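Long-range contacts in xylose isomerase-like TIM barrel (Anabaena variabilis ATCC 29413, PDB 2QW5), which binds a zinc ion and D-xylose in the pocket of a TIM barrel and is probably a sugar isomerase or epimerase: residues A[16-21]-A[313-318]; A[217-222]-A[251-256]; A[245-250]-A[279-284]; A[283-288]-A[295-300]. All coordinates share one frame; numbering follows the deposited sequence.

Interaction 1: A[16-21]-A[313-318]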
# COMPACT_ATOMS: atom_id res chain seq x y z
N PHE A 16 -25.93 -8.28 0.80
CA PHE A 16 -24.90 -7.24 0.47
C PHE A 16 -25.47 -5.82 0.20
O PHE A 16 -24.70 -4.86 0.04
CB PHE A 16 -24.05 -7.68 -0.72
CG PHE A 16 -23.16 -8.86 -0.43
CD1 PHE A 16 -22.58 -9.08 0.83
CD2 PHE A 16 -22.81 -9.72 -1.46
CE1 PHE A 16 -21.69 -10.10 1.04
CE2 PHE A 16 -21.93 -10.77 -1.22
CZ PHE A 16 -21.36 -10.95 0.03
N MSE A 17 -26.80 -5.70 0.08
CA MSE A 17 -27.48 -4.41 0.05
C MSE A 17 -27.28 -3.72 1.42
O MSE A 17 -27.35 -2.49 1.50
CB MSE A 17 -28.97 -4.59 -0.21
CG MSE A 17 -29.82 -3.27 -0.29
SE MSE A 17 -29.21 -2.17 -1.72
CE MSE A 17 -30.28 -2.89 -3.08
N PHE A 18 -27.07 -4.51 2.49
CA PHE A 18 -26.97 -4.00 3.86
C PHE A 18 -25.69 -4.29 4.63
O PHE A 18 -25.26 -3.46 5.45
CB PHE A 18 -28.12 -4.61 4.71
CG PHE A 18 -29.46 -4.56 4.04
CD1 PHE A 18 -30.12 -3.36 3.88
CD2 PHE A 18 -30.08 -5.72 3.60
CE1 PHE A 18 -31.37 -3.31 3.24
CE2 PHE A 18 -31.32 -5.67 2.96
CZ PHE A 18 -31.98 -4.46 2.80
N THR A 19 -25.09 -5.47 4.42
CA THR A 19 -24.04 -5.93 5.31
C THR A 19 -23.24 -7.09 4.78
O THR A 19 -23.63 -7.70 3.81
CB THR A 19 -24.69 -6.38 6.64
OG1 THR A 19 -23.71 -6.57 7.65
CG2 THR A 19 -25.54 -7.67 6.45
N THR A 20 -22.09 -7.35 5.40
CA THR A 20 -21.29 -8.58 5.14
C THR A 20 -21.33 -9.54 6.38
O THR A 20 -20.71 -10.63 6.36
CB THR A 20 -19.82 -8.28 4.76
OG1 THR A 20 -19.14 -7.71 5.88
CG2 THR A 20 -19.73 -7.36 3.60
N ASN A 21 -22.06 -9.14 7.43
CA ASN A 21 -22.11 -9.88 8.71
C ASN A 21 -23.52 -9.89 9.28
O ASN A 21 -24.06 -8.85 9.70
CB ASN A 21 -21.13 -9.27 9.72
CG ASN A 21 -20.85 -10.18 10.90
OD1 ASN A 21 -21.72 -10.89 11.42
ND2 ASN A 21 -19.60 -10.18 11.34
N ASN A 313 -33.19 5.10 -2.11
CA ASN A 313 -32.87 4.33 -0.92
C ASN A 313 -32.70 2.86 -1.29
O ASN A 313 -32.97 2.46 -2.43
CB ASN A 313 -33.84 4.61 0.26
CG ASN A 313 -35.21 3.98 0.13
OD1 ASN A 313 -35.41 2.92 -0.45
ND2 ASN A 313 -36.18 4.63 0.76
N ALA A 314 -32.26 2.07 -0.32
CA ALA A 314 -32.02 0.63 -0.49
C ALA A 314 -33.24 -0.14 -1.00
O ALA A 314 -33.12 -1.01 -1.86
CB ALA A 314 -31.50 0.02 0.84
N TYR A 315 -34.43 0.23 -0.51
CA TYR A 315 -35.67 -0.43 -0.89
C TYR A 315 -36.16 -0.04 -2.27
O TYR A 315 -36.68 -0.88 -2.99
CB TYR A 315 -36.76 -0.18 0.16
CG TYR A 315 -36.45 -0.74 1.52
CD1 TYR A 315 -35.89 -2.02 1.68
CD2 TYR A 315 -36.82 -0.07 2.67
CE1 TYR A 315 -35.61 -2.54 2.91
CE2 TYR A 315 -36.55 -0.59 3.94
CZ TYR A 315 -35.96 -1.84 4.05
OH TYR A 315 -35.69 -2.39 5.26
N ASP A 316 -35.96 1.23 -2.63
CA ASP A 316 -36.25 1.71 -3.98
C ASP A 316 -35.49 0.87 -5.01
O ASP A 316 -36.08 0.36 -5.95
CB ASP A 316 -35.86 3.19 -4.16
CG ASP A 316 -36.60 4.12 -3.20
OD1 ASP A 316 -37.76 3.85 -2.83
OD2 ASP A 316 -35.99 5.14 -2.80
N ILE A 317 -34.18 0.71 -4.79
CA ILE A 317 -33.34 -0.06 -5.72
C ILE A 317 -33.77 -1.55 -5.76
O ILE A 317 -33.87 -2.12 -6.85
CB ILE A 317 -31.84 0.12 -5.40
CG1 ILE A 317 -31.43 1.60 -5.60
CG2 ILE A 317 -30.92 -0.77 -6.26
CD1 ILE A 317 -31.68 2.18 -6.99
N ALA A 318 -34.03 -2.13 -4.58
CA ALA A 318 -34.48 -3.54 -4.46
C ALA A 318 -35.77 -3.81 -5.24
O ALA A 318 -35.89 -4.80 -5.97
CB ALA A 318 -34.66 -3.93 -2.98
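M17, present as selenomethionine, lies against A314 and I317 on the first turn of helix 314-332. This is the tight part of the contact. M17 CG sits 3.9 Å from A314 CB. The chain leaves the backbone with CG anti to the backbone N (chi1 -179°), which aims it at the helix, and then bends at the next two torsions. The bends curl its methyl end round A314. M17 CE thus comes to 3.6 Å from A314 O and 3.9 Å from I317 CG2. The M17 and I317 side chains cross at about a right angle. A318 closes the edge of this patch more loosely, with A318 CB 4.5 Å from M17 CE. M17 CG also lies 3.8 Å above one face of the F18 ring, toward the rim.

The other side is looser, and its outer residue, Y315, is partly exposed. F18 CE1 approaches A314 CB at 4.1 Å, and F18 CZ meets Y315 CE1 at the same distance. The OH of Y315 is hydrogen-bonded to H36 of helix 27-42, and the F18 ring stacks on H36. The helix start beside this patch is held by a capping box. N313 OD1 accepts from D316 N at 2.8 Å, and D316 OD2 accepts from N313 N. The segments themselves meet through apolar packing. The arrangement joins the loop after the first strand of a TIM barrel to the start of its last long helix, next to the closing seam between the first and last strands.

Interaction 2: A[217-222]-A[251-256]. With XLS (D-xylose), chain C.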
# COMPACT_ATOMS: atom_id res chain seq x y z
N SER A 217 -24.04 -12.67 -13.66
CA SER A 217 -24.00 -11.89 -14.90
C SER A 217 -22.93 -10.79 -14.92
O SER A 217 -22.32 -10.56 -15.97
CB SER A 217 -25.37 -11.30 -15.20
OG SER A 217 -25.79 -10.39 -14.16
N ALA A 218 -22.69 -10.12 -13.77
CA ALA A 218 -21.63 -9.08 -13.67
C ALA A 218 -20.25 -9.67 -13.98
O ALA A 218 -19.51 -9.10 -14.80
CB ALA A 218 -21.61 -8.44 -12.28
N HIS A 219 -19.94 -10.82 -13.37
CA HIS A 219 -18.65 -11.51 -13.64
C HIS A 219 -18.56 -12.08 -15.03
O HIS A 219 -17.46 -12.02 -15.65
CB HIS A 219 -18.31 -12.57 -12.60
CG HIS A 219 -18.29 -12.04 -11.21
ND1 HIS A 219 -17.60 -10.90 -10.86
CD2 HIS A 219 -18.88 -12.49 -10.08
CE1 HIS A 219 -17.80 -10.65 -9.57
NE2 HIS A 219 -18.52 -11.64 -9.06
N GLU A 220 -19.68 -12.58 -15.57
CA GLU A 220 -19.69 -13.13 -16.95
C GLU A 220 -19.41 -12.04 -17.99
O GLU A 220 -18.56 -12.21 -18.87
CB GLU A 220 -21.02 -13.83 -17.26
CG GLU A 220 -21.09 -14.48 -18.67
CD GLU A 220 -19.98 -15.47 -18.92
OE1 GLU A 220 -19.61 -16.16 -17.96
OE2 GLU A 220 -19.49 -15.54 -20.07
N ILE A 221 -20.05 -10.89 -17.83
CA ILE A 221 -19.86 -9.77 -18.74
C ILE A 221 -18.45 -9.19 -18.64
O ILE A 221 -17.85 -8.93 -19.69
CB ILE A 221 -20.89 -8.68 -18.48
CG1 ILE A 221 -22.29 -9.08 -18.97
CG2 ILE A 221 -20.51 -7.38 -19.31
CD1 ILE A 221 -22.68 -10.63 -19.13
N LEU A 222 -17.94 -8.98 -17.41
CA LEU A 222 -16.61 -8.37 -17.23
C LEU A 222 -15.47 -9.21 -17.78
O LEU A 222 -14.51 -8.64 -18.28
CB LEU A 222 -16.30 -7.98 -15.77
CG LEU A 222 -16.64 -6.52 -15.41
CD1 LEU A 222 -18.10 -6.19 -15.73
CD2 LEU A 222 -16.25 -6.14 -13.95
N PRO A 251 -23.05 -4.65 -14.32
CA PRO A 251 -21.56 -4.53 -14.30
C PRO A 251 -20.95 -3.69 -13.18
O PRO A 251 -19.90 -4.06 -12.65
CB PRO A 251 -21.26 -3.89 -15.65
CG PRO A 251 -22.36 -4.44 -16.54
CD PRO A 251 -23.59 -4.34 -15.66
N ASP A 252 -21.63 -2.60 -12.79
CA ASP A 252 -21.14 -1.76 -11.71
C ASP A 252 -21.55 -2.24 -10.31
O ASP A 252 -21.19 -1.61 -9.34
CB ASP A 252 -21.50 -0.28 -11.94
CG ASP A 252 -22.87 0.11 -11.39
OD1 ASP A 252 -23.74 -0.75 -11.21
OD2 ASP A 252 -23.06 1.34 -11.16
N ARG A 253 -22.33 -3.32 -10.25
CA ARG A 253 -22.83 -4.00 -9.04
C ARG A 253 -23.88 -3.18 -8.28
O ARG A 253 -24.23 -3.60 -7.21
CB ARG A 253 -21.74 -4.46 -8.07
CG ARG A 253 -20.47 -5.01 -8.67
CD ARG A 253 -20.61 -6.05 -9.73
NE ARG A 253 -21.32 -7.26 -9.35
CZ ARG A 253 -20.85 -8.32 -8.70
NH1 ARG A 253 -19.60 -8.38 -8.17
NH2 ARG A 253 -21.67 -9.34 -8.49
N GLY A 254 -24.39 -2.10 -8.87
CA GLY A 254 -25.39 -1.22 -8.24
C GLY A 254 -26.81 -1.42 -8.76
O GLY A 254 -27.35 -2.51 -8.63
N ALA A 255 -27.37 -0.38 -9.40
CA ALA A 255 -28.76 -0.38 -9.87
C ALA A 255 -28.96 -1.38 -11.00
O ALA A 255 -28.32 -1.27 -12.02
CB ALA A 255 -29.19 1.00 -10.31
N LEU A 256 -29.87 -2.32 -10.82
CA LEU A 256 -30.06 -3.38 -11.84
C LEU A 256 -30.92 -2.92 -13.03
O LEU A 256 -30.77 -3.41 -14.15
CB LEU A 256 -30.61 -4.63 -11.13
CG LEU A 256 -30.74 -5.95 -11.89
CD1 LEU A 256 -29.39 -6.39 -12.49
CD2 LEU A 256 -31.33 -7.00 -10.94
C1 XLS C . -18.15 -10.88 -4.58
C2 XLS C . -17.86 -12.09 -3.70
C3 XLS C . -17.29 -11.72 -2.28
C4 XLS C . -17.79 -12.61 -1.16
O1 XLS C . -17.96 -10.82 -6.00
O2 XLS C . -18.97 -12.98 -3.65
O3 XLS C . -17.48 -10.40 -1.78
O4 XLS C . -17.61 -13.95 -1.54
O HOH W 1 -20.34 -11.48 -6.59
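A218 in the first turn of helix 217-223 lies beside P251 in the loop after strand 243-248, with their CA atoms 4.6 Å apart. L222 and I221 both pack on P251: L222 CD1 comes to 3.9 Å from P251 CB, and I221 CG2 packs more distantly on P251 CG. R253 takes the pocket side. Its chain is bent at the second and third torsions (-49° and -59°), which folds the guanidinium back over A218. A218 CB lies over one face, 3.2 Å from R253 NE, which is a close fit. R253 NE is hydrogen-bonded to S249 OG. The H219 ring meets the guanidinium at a steep angle, the planes 72° apart, with H219 CE1 3.2 Å from R253 NH1. H219 NE2 donates to O1 of D-xylose at 3.2 Å, with O1 at the ring edge and in its plane. Water 1 lies in the guanidinium plane at its edge, accepts from R253 NH2 at 3.2 Å and donates to O1 of the sugar. A leucine in place of R253 would probably leave water 1 without the NH2 donor and S249 OG without the NE donor, and open a gap beside A218 CB and the H219 ring. E183 and N87 also bind the sugar. L222 of the second subunit packs on L222 and P251. The contact sits at the C-terminal ends of strands 211-216 and 243-248, with helix 263-273 touching S217 and L256.

Interaction 3: A[245-250]-A[279-284]. With ZN (zinc ion), chain D; XLS (D-xylose), chain C.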
# COMPACT_ATOMS: atom_id res chain seq x y z
N TYR A 245 -26.76 -22.54 -9.46
CA TYR A 245 -27.28 -21.24 -9.03
C TYR A 245 -27.00 -20.16 -10.06
O TYR A 245 -26.08 -20.30 -10.84
CB TYR A 245 -26.60 -20.88 -7.72
CG TYR A 245 -27.23 -19.80 -6.86
CD1 TYR A 245 -28.57 -19.86 -6.45
CD2 TYR A 245 -26.44 -18.79 -6.32
CE1 TYR A 245 -29.10 -18.89 -5.54
CE2 TYR A 245 -26.97 -17.83 -5.44
CZ TYR A 245 -28.28 -17.89 -5.06
OH TYR A 245 -28.75 -16.92 -4.21
N VAL A 246 -27.78 -19.08 -10.02
CA VAL A 246 -27.67 -17.98 -11.00
C VAL A 246 -27.95 -16.66 -10.27
O VAL A 246 -28.91 -16.59 -9.51
CB VAL A 246 -28.68 -18.13 -12.17
CG1 VAL A 246 -28.69 -16.88 -13.06
CG2 VAL A 246 -28.36 -19.34 -13.02
N GLN A 247 -27.07 -15.67 -10.52
CA GLN A 247 -27.17 -14.33 -9.97
C GLN A 247 -27.26 -13.27 -11.08
O GLN A 247 -26.55 -13.35 -12.09
CB GLN A 247 -25.99 -14.03 -9.08
CG GLN A 247 -25.89 -14.87 -7.88
CD GLN A 247 -24.72 -14.46 -7.04
OE1 GLN A 247 -23.63 -14.26 -7.56
NE2 GLN A 247 -24.95 -14.26 -5.75
N VAL A 248 -28.18 -12.32 -10.90
CA VAL A 248 -28.33 -11.19 -11.82
C VAL A 248 -27.78 -9.99 -11.06
O VAL A 248 -28.21 -9.70 -9.92
CB VAL A 248 -29.77 -10.97 -12.36
CG1 VAL A 248 -30.09 -12.11 -13.36
CG2 VAL A 248 -30.79 -10.88 -11.22
N SER A 249 -26.83 -9.31 -11.70
CA SER A 249 -26.11 -8.19 -11.10
C SER A 249 -25.56 -7.36 -12.23
O SER A 249 -24.96 -7.93 -13.17
CB SER A 249 -24.93 -8.71 -10.29
OG SER A 249 -24.37 -7.68 -9.51
N PRO A 250 -25.70 -6.02 -12.16
CA PRO A 250 -25.23 -5.19 -13.26
C PRO A 250 -23.69 -5.09 -13.23
O PRO A 250 -23.08 -5.44 -12.21
CB PRO A 250 -25.92 -3.85 -12.97
CG PRO A 250 -25.98 -3.78 -11.54
CD PRO A 250 -26.22 -5.18 -11.07
N ALA A 279 -31.00 -15.00 -8.07
CA ALA A 279 -30.71 -14.01 -7.01
C ALA A 279 -30.27 -12.65 -7.54
O ALA A 279 -29.42 -12.57 -8.38
CB ALA A 279 -29.69 -14.53 -6.07
N VAL A 280 -30.90 -11.58 -7.04
CA VAL A 280 -30.51 -10.21 -7.32
C VAL A 280 -29.33 -9.94 -6.36
O VAL A 280 -29.52 -9.99 -5.16
CB VAL A 280 -31.67 -9.21 -7.00
CG1 VAL A 280 -31.15 -7.75 -6.96
CG2 VAL A 280 -32.79 -9.40 -8.01
N GLU A 281 -28.14 -9.68 -6.90
CA GLU A 281 -26.97 -9.40 -6.07
C GLU A 281 -26.45 -7.97 -6.30
O GLU A 281 -25.71 -7.70 -7.24
CB GLU A 281 -25.87 -10.41 -6.28
CG GLU A 281 -24.84 -10.32 -5.14
CD GLU A 281 -23.72 -11.27 -5.31
OE1 GLU A 281 -23.18 -11.27 -6.44
OE2 GLU A 281 -23.37 -11.98 -4.33
N ILE A 282 -26.86 -7.06 -5.41
CA ILE A 282 -26.50 -5.67 -5.47
C ILE A 282 -25.59 -5.39 -4.23
O ILE A 282 -25.98 -5.66 -3.07
CB ILE A 282 -27.78 -4.77 -5.46
CG1 ILE A 282 -28.59 -5.00 -6.76
CG2 ILE A 282 -27.41 -3.27 -5.30
CD1 ILE A 282 -29.91 -4.22 -6.82
N PHE A 283 -24.42 -4.83 -4.51
CA PHE A 283 -23.41 -4.47 -3.52
C PHE A 283 -23.64 -3.00 -3.20
O PHE A 283 -23.30 -2.13 -3.96
CB PHE A 283 -22.00 -4.70 -4.07
CG PHE A 283 -21.63 -6.14 -4.14
CD1 PHE A 283 -22.15 -6.94 -5.14
CD2 PHE A 283 -20.79 -6.70 -3.21
CE1 PHE A 283 -21.81 -8.30 -5.23
CE2 PHE A 283 -20.42 -8.08 -3.32
CZ PHE A 283 -20.97 -8.85 -4.32
N ASN A 284 -24.26 -2.72 -2.06
CA ASN A 284 -24.49 -1.31 -1.70
C ASN A 284 -23.14 -0.63 -1.34
O ASN A 284 -22.17 -1.30 -1.01
CB ASN A 284 -25.53 -1.24 -0.59
CG ASN A 284 -26.12 0.13 -0.41
OD1 ASN A 284 -25.86 1.02 -1.22
ND2 ASN A 284 -26.93 0.32 0.66
ZN ZN D . -21.83 -12.74 -7.13
C1 XLS C . -18.15 -10.88 -4.58
C2 XLS C . -17.86 -12.09 -3.70
C3 XLS C . -17.29 -11.72 -2.28
C4 XLS C . -17.79 -12.61 -1.16
O1 XLS C . -17.96 -10.82 -6.00
O2 XLS C . -18.97 -12.98 -3.65
O3 XLS C . -17.48 -10.40 -1.78
O4 XLS C . -17.61 -13.95 -1.54
O HOH W 1 -20.34 -11.48 -6.59
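Q247 pairs with A279, and V248 with V280, in a short parallel ladder of backbone bonds. A279 N donates to V246 O at 3.0 Å, V248 N to A279 O at 2.8 Å, and E281 N to V248 O at 3.0 Å. A side-chain bond extends the ladder past the strand ends. S249 OG, anti to its own N (chi1 -169°), donates to E281 O at 2.6 Å, nearly in line with the carbonyl.

These are the last two strands of a TIM barrel, linked by the beta-alpha-beta unit through helix 263-273. The zinc site lies at their C-terminal ends. Q247 OE1 binds zinc at 2.4 Å and E281 OE1 at 2.1 Å. E183, D216 and water 1 complete the coordination. Both chains run extended beyond CG to reach the metal, and their amide and carboxylate planes stand 61° apart. The rotation of the Q247 amide is fixed by a second bond, a hydrogen bond from NE2 to E49.

Apolar packing differs on the two faces of the sheet. On the face of Q247 and A279, A279 CB rests against Y245, 3.8 Å from its CZ. The Y245 hydroxyl is hydrogen-bonded to E49 and S85. On the face of V248 and V280, the two CG2 methyls meet, and helix 314-332 packs over both valines. F283 belongs to the sugar pocket: its CZ lies 3.5 Å from C1 of D-xylose.

Interaction 4: A[283-288]-A[295-300]. With XLS (D-xylose), chain C.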
# COMPACT_ATOMS: atom_id res chain seq x y z
N PHE A 283 -24.42 -4.83 -4.51
CA PHE A 283 -23.41 -4.47 -3.52
C PHE A 283 -23.64 -3.00 -3.20
O PHE A 283 -23.30 -2.13 -3.96
CB PHE A 283 -22.00 -4.70 -4.07
CG PHE A 283 -21.63 -6.14 -4.14
CD1 PHE A 283 -22.15 -6.94 -5.14
CD2 PHE A 283 -20.79 -6.70 -3.21
CE1 PHE A 283 -21.81 -8.30 -5.23
CE2 PHE A 283 -20.42 -8.08 -3.32
CZ PHE A 283 -20.97 -8.85 -4.32
N ASN A 284 -24.26 -2.72 -2.06
CA ASN A 284 -24.49 -1.31 -1.70
C ASN A 284 -23.14 -0.63 -1.34
O ASN A 284 -22.17 -1.30 -1.01
CB ASN A 284 -25.53 -1.24 -0.59
CG ASN A 284 -26.12 0.13 -0.41
OD1 ASN A 284 -25.86 1.02 -1.22
ND2 ASN A 284 -26.93 0.32 0.66
N ALA A 285 -23.05 0.69 -1.48
CA ALA A 285 -21.84 1.43 -1.09
C ALA A 285 -21.77 1.54 0.46
O ALA A 285 -22.00 2.59 1.05
CB ALA A 285 -21.76 2.79 -1.80
N ILE A 286 -21.49 0.39 1.09
CA ILE A 286 -21.36 0.27 2.53
C ILE A 286 -19.87 0.19 2.78
O ILE A 286 -19.11 -0.25 1.87
CB ILE A 286 -22.13 -0.98 3.17
CG1 ILE A 286 -21.69 -2.31 2.53
CG2 ILE A 286 -23.64 -0.77 3.08
CD1 ILE A 286 -22.22 -3.58 3.24
N PRO A 287 -19.42 0.53 4.00
CA PRO A 287 -17.98 0.49 4.30
C PRO A 287 -17.23 -0.78 3.85
O PRO A 287 -16.10 -0.68 3.37
CB PRO A 287 -17.95 0.65 5.81
CG PRO A 287 -19.11 1.59 6.07
CD PRO A 287 -20.19 1.02 5.18
N ALA A 288 -17.87 -1.95 3.91
CA ALA A 288 -17.21 -3.18 3.49
C ALA A 288 -16.82 -3.22 2.00
O ALA A 288 -15.87 -3.92 1.66
CB ALA A 288 -18.02 -4.41 3.88
N LEU A 295 -16.02 2.06 -5.19
CA LEU A 295 -17.35 2.56 -5.41
C LEU A 295 -17.38 4.08 -5.32
O LEU A 295 -17.33 4.64 -4.25
CB LEU A 295 -18.36 1.92 -4.44
CG LEU A 295 -18.54 0.39 -4.53
CD1 LEU A 295 -19.50 -0.11 -3.43
CD2 LEU A 295 -18.98 0.00 -5.94
N THR A 296 -17.45 4.71 -6.48
CA THR A 296 -17.53 6.15 -6.60
C THR A 296 -19.01 6.61 -6.55
O THR A 296 -19.29 7.78 -6.29
CB THR A 296 -16.88 6.64 -7.90
OG1 THR A 296 -17.66 6.18 -8.99
CG2 THR A 296 -15.38 6.10 -8.05
N ARG A 297 -19.95 5.68 -6.80
CA ARG A 297 -21.38 5.98 -6.77
C ARG A 297 -21.90 6.24 -5.36
O ARG A 297 -21.42 5.66 -4.38
CB ARG A 297 -22.21 4.86 -7.41
CG ARG A 297 -22.02 3.41 -6.83
CD ARG A 297 -23.00 2.43 -7.48
NE ARG A 297 -22.52 1.04 -7.44
CZ ARG A 297 -22.67 0.18 -6.44
NH1 ARG A 297 -23.29 0.52 -5.32
NH2 ARG A 297 -22.16 -1.05 -6.56
N ARG A 298 -22.97 7.02 -5.30
CA ARG A 298 -23.61 7.28 -4.02
C ARG A 298 -24.29 6.01 -3.45
O ARG A 298 -24.75 5.12 -4.20
CB ARG A 298 -24.64 8.39 -4.13
CG ARG A 298 -24.07 9.72 -4.46
CD ARG A 298 -25.17 10.78 -4.39
NE ARG A 298 -24.65 12.09 -4.78
CZ ARG A 298 -24.00 12.94 -3.98
NH1 ARG A 298 -23.75 12.69 -2.69
NH2 ARG A 298 -23.57 14.10 -4.49
N LYS A 299 -24.34 5.98 -2.12
CA LYS A 299 -24.95 4.90 -1.37
C LYS A 299 -26.47 4.93 -1.56
O LYS A 299 -27.08 6.00 -1.65
CB LYS A 299 -24.63 5.05 0.14
CG LYS A 299 -25.15 3.91 1.04
CD LYS A 299 -24.74 4.11 2.49
CE LYS A 299 -25.03 2.89 3.34
NZ LYS A 299 -24.74 3.14 4.79
N PHE A 300 -27.07 3.74 -1.65
CA PHE A 300 -28.53 3.59 -1.62
C PHE A 300 -28.80 3.53 -0.12
O PHE A 300 -28.66 2.48 0.52
CB PHE A 300 -29.03 2.34 -2.34
CG PHE A 300 -28.38 2.11 -3.67
CD1 PHE A 300 -28.39 3.10 -4.63
CD2 PHE A 300 -27.82 0.87 -3.98
CE1 PHE A 300 -27.84 2.90 -5.89
CE2 PHE A 300 -27.26 0.65 -5.24
CZ PHE A 300 -27.25 1.68 -6.19
C1 XLS C . -18.15 -10.88 -4.58
C2 XLS C . -17.86 -12.09 -3.70
C3 XLS C . -17.29 -11.72 -2.28
C4 XLS C . -17.79 -12.61 -1.16
O1 XLS C . -17.96 -10.82 -6.00
O2 XLS C . -18.97 -12.98 -3.65
O3 XLS C . -17.48 -10.40 -1.78
O4 XLS C . -17.61 -13.95 -1.54
O HOH W 2 -24.91 2.59 -3.85
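F283 O takes two bonds from R297, whose NH1 and NH2 each donate to it at 3.0 Å. The carbonyl and the guanidinium lie nearly in one plane. This ties together the two arms of the loop that follows the last strand of the TIM barrel, with an inverse gamma turn centred on A285. L295 CD2 rests on one face of the guanidinium, and R297 NH2 also donates to D252 O.

N284 makes a second, two-way link. Its CG lies opposite the backbone N (chi1 -164°), which carries the amide to the F300 backbone. N284 OD1 accepts from F300 N at 3.0 Å on a lone pair, and N284 ND2 donates to F300 O at 2.8 Å. ND2 also donates to M17 O. With an alanine here, F300 N, F300 O and M17 O would probably lose these mates, and the 295-300 arm would probably be less firmly tied.

Between these links A285 CB packs against L295 CD1 at 4.0 Å. The extended K299 chain passes A285 O on its way to a salt bridge with D306. R298 forms a salt bridge with E153 of the second subunit. Water 2, bound to R297 NH1, N284 OD1 and R298 O, sits 3.2 Å above the centre of the F300 ring.

In the fold
All four contacts belong to one TIM barrel. Interaction 3 is the innermost, about 8 Å from the chain centre, and joins strands 243-248 and 278-280. Interaction 2 lies about 8 Å from it, centre to centre, and its segments alternate with those of interaction 3 along the chain. Interaction 4 follows directly and shares F283 and N284 with interaction 3. Along the chain, interaction 1 encloses the other three. Its centre is about 9 Å from that of interaction 4, where F16 O and M17 O probably accept hydrogen bonds from N284. Interactions 2, 3 and 4 reach D-xylose, and 2 and 4 also touch the second subunit. Pocket and subunit interface thus share contacts.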